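Local coordinates for high affinity transport system protein p37 (PDB 3EKI), which binds thiamine diphosphate and forms part of a high-affinity transport system, probably as its membrane-tethered extracytoplasmic lipoprotein, at residues Ser257-Lys260 / Leu261-Ile265; Phe306-Glu309 / Gly310-Ala313; Ile365-Lys369 / Asn370-Thr374. All blocks are in the same frame, centred on the assembly; numbering follows the deposited sequence.

In the fold
The three contacts follow one another along the chain without nesting or crossing, and each joins neighbouring residues, so none closes a long loop. Interaction 1 lies in the first turns of helix 256-269, where the diphosphate of the ligand is held. Interaction 2 is the turn that carries the chain out of strand 304-308 in the mixed five-stranded sheet. These two touch through a salt bridge between Lys258 and Glu308, which joins helix, strand end and ligand pocket. Interaction 3 ends helix 354-369 at the surface; its centre is about 33 Å from that of interaction 1, on the opposite side of the chain's centre, and helix 64-85 packs beside it.

Interaction 1. Residues Ser257-Lys260 / Leu261-Ile265; sequences SKFK and LEETI. With TPP (thiamine diphosphate), chain B.
Glu262 folds its carboxylate back along the helix toward the carbonyl of Ser257, with OE2 only 2.6 Å from Ser257 O, a separation that would be consistent with a protonated acid. The turn at chi2 (87°) brings the carboxylate there, and OE2 also receives a weak hydrogen bond from Met218 N.

Ordinary helical bonds run between the backbones: Glu263 N donates to Phe259 O at 2.9 Å, and Thr264 N to Lys260 O at 3.1 Å. A water adds a second grip on Lys260 O, donating both to it and to Glu263 OE2, while Glu263 OE1 accepts from Leu277 N and Thr264 OG1 bonds to Ile402 O.

Helix 256-269 begins at the ligand site of this periplasmic-binding-protein-like fold, and its amino end faces the diphosphate, an orientation in which the helix dipole would probably favour the anion. Ser257 holds O1B of thiamine diphosphate twice, through N at 2.9 Å and OG at 2.7 Å. Lys258 bends at chi3 and chi4 to lay NZ 2.7 Å from O1A of the ligand, with a weak hydrogen bond to O3B; NZ also donates to Ser257 OG and forms a salt bridge with Glu308.

Nonpolar packing comes from Leu261, whose CD1 rests 4.1 Å from Ser257 CA and whose side chain also meets Ala401 and Ile402 of helix 390-402.

Interaction 2. Residues Phe306-Glu309 / Gly310-Ala313; sequences FSEE and GSFA
The side chain of Ser311 overlaps that of Glu308, its CB lying 3.7 Å from Glu308 OE2 and close to the carbonyl oxygen of the same residue. With OG placed between its own backbone N and carbonyl carbon (chi1 55°), the hydroxyl of Ser311 comes to 3.5 Å from Ser307 OG. The two hydroxyls face each other across the turn that follows strand 304-308.

Here the chain makes a type II beta turn from Glu308 to Ser311, closed by Ser311 N donating to Glu308 O at 3.3 Å. Gly310 takes the third position, where a positive phi (66°) is required, and a 3-10 segment starts directly after it. The ring of Phe312 turns one face to Gly310, whose CA stands 3.7 Å from its plane, displaced toward the rim of the ring. Phe312 also meets the ring of Phe182 and touches Trp220 of strand 217-223, and both it and Glu309 reach Ile178, so these two side chains join the turn to helix 170-184.

Glu308 O is gripped twice. Ser307 OG donates to it at 2.9 Å, and this donor and Ser311 N approach from opposite faces of the carbonyl plane, each about 50° out of it and neither on a lone pair. Ser307 OG in turn accepts from Trp220 NE1, so strand 217-223 helps fix the hydroxyl.

Two donors on one oxygen should hold the peptide after Glu308 against rotation. The residue's carboxylate, lying beside the bound thiamine diphosphate, would probably help keep its partner Lys258 protonated.

Interaction 3. Residues Ile365-Lys369 / Asn370-Thr374; sequences INLAK and NKQDT
Leu367 O accepts the shortest hydrogen bond of this contact, 2.8 Å from Gln372 N, with the donor in the carbonyl plane. Together with the bond from Lys371 N to Ala368 O, at 3.1 Å, it makes the Schellman motif that terminates helix 354-369. Lys371 is the C-prime residue, and its positive phi (55°) turns the chain back across the helix end. The two bonds differ in direction: Lys371 N stands far above the plane of the Ala368 carbonyl. One residue before Leu367, Asn366 O still receives the ordinary helical bond from Asn370 N.

Asn370 and Lys369 lie side by side at the solvent-facing end of the helix, pointing the same way. Lys371 bends sharply at chi2 (37°), laying its CD against Ala368 O at 3.1 Å, so its aliphatic part covers a carbonyl at the helix end.

Neighbouring elements hold both flanks of the motif. Asp373 OD2 bonds to Tyr384 OH of strand 383-386, while its OD1 accepts from Tyr375 N and Gly376 N in the loop beyond; the amide of Asn366 accepts at OD1 from Gln362 NE2 and donates through ND2 to Glu79 OE2 of helix 64-85. On that helix's side, the buried Leu367 rests on Phe76 and meets Gln372 at about a right angle. Its CD2 branch lies 3.6 Å from Gln372 CB and, closer still, 3.1 Å from the amide oxygen Gln372 OE1.

Interaction 1. Residues Ser257-Lys260 / Leu261-Ile265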
# COMPACT_ATOMS: atom_id res chain seq x y z
N SER A 257 -0.03 -3.41 -6.24
CA SER A 257 -0.11 -4.58 -5.37
C SER A 257 -1.31 -5.48 -5.64
O SER A 257 -1.38 -6.55 -5.00
CB SER A 257 -0.12 -4.18 -3.90
OG SER A 257 -1.27 -3.45 -3.54
N LYS A 258 -2.25 -5.11 -6.48
CA LYS A 258 -3.40 -5.96 -6.82
C LYS A 258 -3.45 -6.26 -8.30
O LYS A 258 -4.44 -6.79 -8.83
CB LYS A 258 -4.69 -5.33 -6.29
CG LYS A 258 -4.70 -5.27 -4.77
CD LYS A 258 -5.70 -4.26 -4.24
CE LYS A 258 -5.17 -2.85 -4.38
NZ LYS A 258 -4.35 -2.49 -3.20
N PHE A 259 -2.35 -5.97 -8.98
CA PHE A 259 -2.28 -6.23 -10.42
C PHE A 259 -0.86 -6.33 -10.97
O PHE A 259 -0.41 -7.37 -11.31
CB PHE A 259 -3.10 -5.21 -11.25
CG PHE A 259 -3.47 -5.71 -12.63
CD1 PHE A 259 -2.58 -5.66 -13.63
CD2 PHE A 259 -4.68 -6.29 -12.87
CE1 PHE A 259 -2.89 -6.13 -14.89
CE2 PHE A 259 -4.99 -6.74 -14.07
CZ PHE A 259 -4.07 -6.65 -15.09
N LYS A 260 -0.13 -5.23 -11.05
CA LYS A 260 1.13 -5.21 -11.77
C LYS A 260 2.22 -6.01 -11.08
O LYS A 260 2.98 -6.70 -11.79
CB LYS A 260 1.61 -3.75 -12.00
CG LYS A 260 0.64 -2.94 -12.82
CD LYS A 260 1.02 -1.47 -12.89
CE LYS A 260 0.86 -0.91 -14.29
NZ LYS A 260 -0.46 -0.24 -14.47
N LEU A 261 2.36 -5.99 -9.77
CA LEU A 261 3.46 -6.73 -9.15
C LEU A 261 3.25 -8.23 -9.33
O LEU A 261 4.23 -8.96 -9.51
CB LEU A 261 3.61 -6.39 -7.67
CG LEU A 261 4.13 -4.96 -7.45
CD1 LEU A 261 3.95 -4.57 -5.98
CD2 LEU A 261 5.59 -4.86 -7.85
N GLU A 262 2.00 -8.67 -9.25
CA GLU A 262 1.70 -10.09 -9.44
C GLU A 262 1.87 -10.48 -10.91
O GLU A 262 2.35 -11.57 -11.20
CB GLU A 262 0.29 -10.43 -8.94
CG GLU A 262 0.12 -10.29 -7.45
CD GLU A 262 -0.24 -8.92 -6.91
OE1 GLU A 262 -0.30 -7.95 -7.69
OE2 GLU A 262 -0.47 -8.86 -5.68
N GLU A 263 1.44 -9.59 -11.82
CA GLU A 263 1.68 -9.84 -13.24
C GLU A 263 3.14 -10.12 -13.51
O GLU A 263 3.52 -11.06 -14.23
CB GLU A 263 1.21 -8.65 -14.09
CG GLU A 263 1.68 -8.66 -15.55
CD GLU A 263 1.07 -7.49 -16.27
OE1 GLU A 263 0.40 -7.64 -17.30
OE2 GLU A 263 1.26 -6.34 -15.78
N THR A 264 4.06 -9.33 -12.94
CA THR A 264 5.48 -9.55 -13.08
C THR A 264 5.92 -10.92 -12.58
O THR A 264 6.68 -11.62 -13.27
CB THR A 264 6.28 -8.47 -12.29
OG1 THR A 264 6.02 -7.20 -12.89
CG2 THR A 264 7.78 -8.68 -12.39
N ILE A 265 5.46 -11.33 -11.39
CA ILE A 265 5.83 -12.67 -10.91
C ILE A 265 5.37 -13.79 -11.85
O ILE A 265 6.13 -14.72 -12.13
CB ILE A 265 5.26 -12.87 -9.50
CG1 ILE A 265 5.85 -11.92 -8.44
CG2 ILE A 265 5.43 -14.30 -9.03
CD1 ILE A 265 7.37 -11.87 -8.41
N1' TPP B . -2.09 -0.63 7.14
C2' TPP B . -3.22 -0.03 7.58
CM2 TPP B . -3.39 0.19 9.09
N3' TPP B . -4.17 0.36 6.72
C4' TPP B . -3.94 0.25 5.38
N4' TPP B . -4.86 0.73 4.54
C5' TPP B . -2.81 -0.42 4.90
C6' TPP B . -1.89 -0.86 5.84
C7' TPP B . -2.50 -0.69 3.42
N3 TPP B . -1.75 0.37 2.72
C2 TPP B . -1.81 1.67 3.00
S1 TPP B . -0.74 2.54 1.94
C5 TPP B . -0.25 1.08 1.11
C4 TPP B . -1.00 0.04 1.62
CM4 TPP B . -0.68 -1.43 1.29
C6 TPP B . 0.70 1.04 -0.09
C7 TPP B . -0.01 1.52 -1.36
O7 TPP B . -1.08 0.59 -1.67
PA TPP B . -2.36 0.94 -2.54
O1A TPP B . -3.35 -0.14 -2.36
O2A TPP B . -2.85 2.32 -2.22
O3A TPP B . -1.88 1.08 -4.04
PB TPP B . -1.75 -0.11 -5.12
O1B TPP B . -0.73 -1.10 -4.66
O2B TPP B . -1.31 0.64 -6.44
O3B TPP B . -3.19 -0.73 -5.40
O HOH W 1 3.72 -5.68 -14.45

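Interaction 2. Residues Phe306-Glu309 / Gly310-Ala313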
# COMPACT_ATOMS: atom_id res chain seq x y z
N PHE A 306 -5.12 -11.85 -6.11
CA PHE A 306 -4.05 -10.92 -5.80
C PHE A 306 -4.44 -10.01 -4.64
O PHE A 306 -5.60 -9.61 -4.60
CB PHE A 306 -3.75 -10.05 -7.01
CG PHE A 306 -3.37 -10.75 -8.30
CD1 PHE A 306 -2.93 -12.07 -8.28
CD2 PHE A 306 -3.43 -10.06 -9.50
CE1 PHE A 306 -2.58 -12.68 -9.48
CE2 PHE A 306 -3.11 -10.69 -10.68
CZ PHE A 306 -2.65 -11.99 -10.66
N SER A 307 -3.47 -9.71 -3.78
CA SER A 307 -3.72 -8.68 -2.77
C SER A 307 -2.42 -8.08 -2.29
O SER A 307 -1.32 -8.53 -2.61
CB SER A 307 -4.47 -9.26 -1.57
OG SER A 307 -3.56 -9.96 -0.74
N GLU A 308 -2.57 -7.02 -1.49
CA GLU A 308 -1.43 -6.54 -0.73
C GLU A 308 -0.92 -7.65 0.18
O GLU A 308 -1.73 -8.37 0.76
CB GLU A 308 -1.87 -5.35 0.15
CG GLU A 308 -2.62 -4.24 -0.55
CD GLU A 308 -4.11 -4.40 -0.54
OE1 GLU A 308 -4.80 -3.35 -0.62
OE2 GLU A 308 -4.62 -5.55 -0.47
N GLU A 309 0.39 -7.76 0.30
CA GLU A 309 0.96 -8.67 1.29
C GLU A 309 0.36 -8.36 2.65
O GLU A 309 0.33 -7.23 3.13
CB GLU A 309 2.47 -8.57 1.32
CG GLU A 309 3.08 -9.46 2.39
CD GLU A 309 4.57 -9.30 2.54
OE1 GLU A 309 5.05 -8.19 2.87
OE2 GLU A 309 5.27 -10.32 2.35
N GLY A 310 -0.13 -9.40 3.32
CA GLY A 310 -0.61 -9.27 4.68
C GLY A 310 -1.83 -8.41 4.89
O GLY A 310 -2.00 -7.90 6.00
N SER A 311 -2.69 -8.27 3.88
CA SER A 311 -3.90 -7.46 3.99
C SER A 311 -4.78 -7.91 5.14
O SER A 311 -5.53 -7.12 5.71
CB SER A 311 -4.65 -7.51 2.66
OG SER A 311 -4.94 -8.80 2.22
N PHE A 312 -4.68 -9.18 5.54
CA PHE A 312 -5.48 -9.68 6.67
C PHE A 312 -5.11 -8.95 7.96
O PHE A 312 -5.87 -8.86 8.92
CB PHE A 312 -5.30 -11.19 6.80
CG PHE A 312 -3.86 -11.66 6.82
CD1 PHE A 312 -3.10 -11.56 7.98
CD2 PHE A 312 -3.26 -12.21 5.69
CE1 PHE A 312 -1.79 -11.97 8.02
CE2 PHE A 312 -1.94 -12.61 5.73
CZ PHE A 312 -1.19 -12.49 6.88
N ALA A 313 -3.91 -8.40 8.03
CA ALA A 313 -3.40 -7.75 9.22
C ALA A 313 -4.18 -6.48 9.55
O ALA A 313 -4.18 -6.13 10.74
CB ALA A 313 -1.92 -7.41 9.10

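Interaction 3. Residues Ile365-Lys369 / Asn370-Thr374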
# COMPACT_ATOMS: atom_id res chain seq x y z
N ILE A 365 8.29 14.00 10.16
CA ILE A 365 9.32 13.19 10.81
C ILE A 365 9.28 13.39 12.32
O ILE A 365 9.28 12.44 13.12
CB ILE A 365 10.70 13.52 10.22
CG1 ILE A 365 10.82 13.08 8.76
CG2 ILE A 365 11.81 12.92 11.05
CD1 ILE A 365 12.03 13.58 7.99
N ASN A 366 9.24 14.67 12.71
CA ASN A 366 9.27 14.97 14.15
C ASN A 366 7.98 14.57 14.83
O ASN A 366 8.04 14.15 16.00
CB ASN A 366 9.59 16.46 14.38
CG ASN A 366 10.97 16.87 13.97
OD1 ASN A 366 11.85 16.12 13.55
ND2 ASN A 366 11.25 18.17 14.09
N LEU A 367 6.82 14.65 14.19
CA LEU A 367 5.55 14.24 14.75
C LEU A 367 5.56 12.72 15.01
O LEU A 367 5.01 12.28 16.02
CB LEU A 367 4.33 14.57 13.89
CG LEU A 367 3.86 16.03 13.83
CD1 LEU A 367 2.66 16.12 12.89
CD2 LEU A 367 3.51 16.59 15.20
N ALA A 368 6.15 11.99 14.09
CA ALA A 368 6.24 10.53 14.26
C ALA A 368 7.15 10.23 15.43
O ALA A 368 6.89 9.41 16.32
CB ALA A 368 6.74 9.85 12.98
N LYS A 369 8.28 10.92 15.48
CA LYS A 369 9.23 10.68 16.57
C LYS A 369 8.60 10.94 17.93
O LYS A 369 8.80 10.13 18.84
CB LYS A 369 10.47 11.55 16.39
CG LYS A 369 11.51 11.46 17.49
CD LYS A 369 12.78 12.18 17.06
CE LYS A 369 13.01 13.45 17.88
NZ LYS A 369 14.45 13.83 17.92
N ASN A 370 7.87 12.02 18.08
CA ASN A 370 7.28 12.42 19.36
C ASN A 370 5.90 11.83 19.60
O ASN A 370 5.19 12.21 20.52
CB ASN A 370 7.22 13.96 19.43
CG ASN A 370 8.64 14.51 19.47
OD1 ASN A 370 9.47 13.94 20.18
ND2 ASN A 370 8.89 15.56 18.72
N LYS A 371 5.52 10.88 18.74
CA LYS A 371 4.26 10.18 18.84
C LYS A 371 3.06 11.09 18.86
O LYS A 371 2.09 10.89 19.59
CB LYS A 371 4.26 9.28 20.08
CG LYS A 371 4.90 7.92 19.85
CD LYS A 371 6.11 7.95 18.93
CE LYS A 371 6.65 6.54 18.69
NZ LYS A 371 5.65 5.69 17.99
N GLN A 372 3.09 12.11 18.01
CA GLN A 372 2.01 13.06 17.88
C GLN A 372 1.29 12.87 16.56
O GLN A 372 0.38 13.63 16.22
CB GLN A 372 2.53 14.51 17.96
CG GLN A 372 3.24 14.85 19.26
CD GLN A 372 3.85 16.24 19.24
OE1 GLN A 372 3.61 17.01 18.30
NE2 GLN A 372 4.63 16.56 20.26
N ASP A 373 1.68 11.85 15.79
CA ASP A 373 0.98 11.66 14.53
C ASP A 373 -0.24 10.77 14.72
O ASP A 373 -0.09 9.56 14.81
CB ASP A 373 1.91 11.02 13.50
CG ASP A 373 1.25 10.84 12.15
OD1 ASP A 373 0.11 11.27 11.96
OD2 ASP A 373 1.87 10.22 11.26
N THR A 374 -1.40 11.40 14.78
CA THR A 374 -2.64 10.67 14.99
C THR A 374 -3.23 10.19 13.69
O THR A 374 -4.20 9.44 13.68
CB THR A 374 -3.70 11.57 15.69
OG1 THR A 374 -3.71 12.86 15.09
CG2 THR A 374 -3.33 11.78 17.15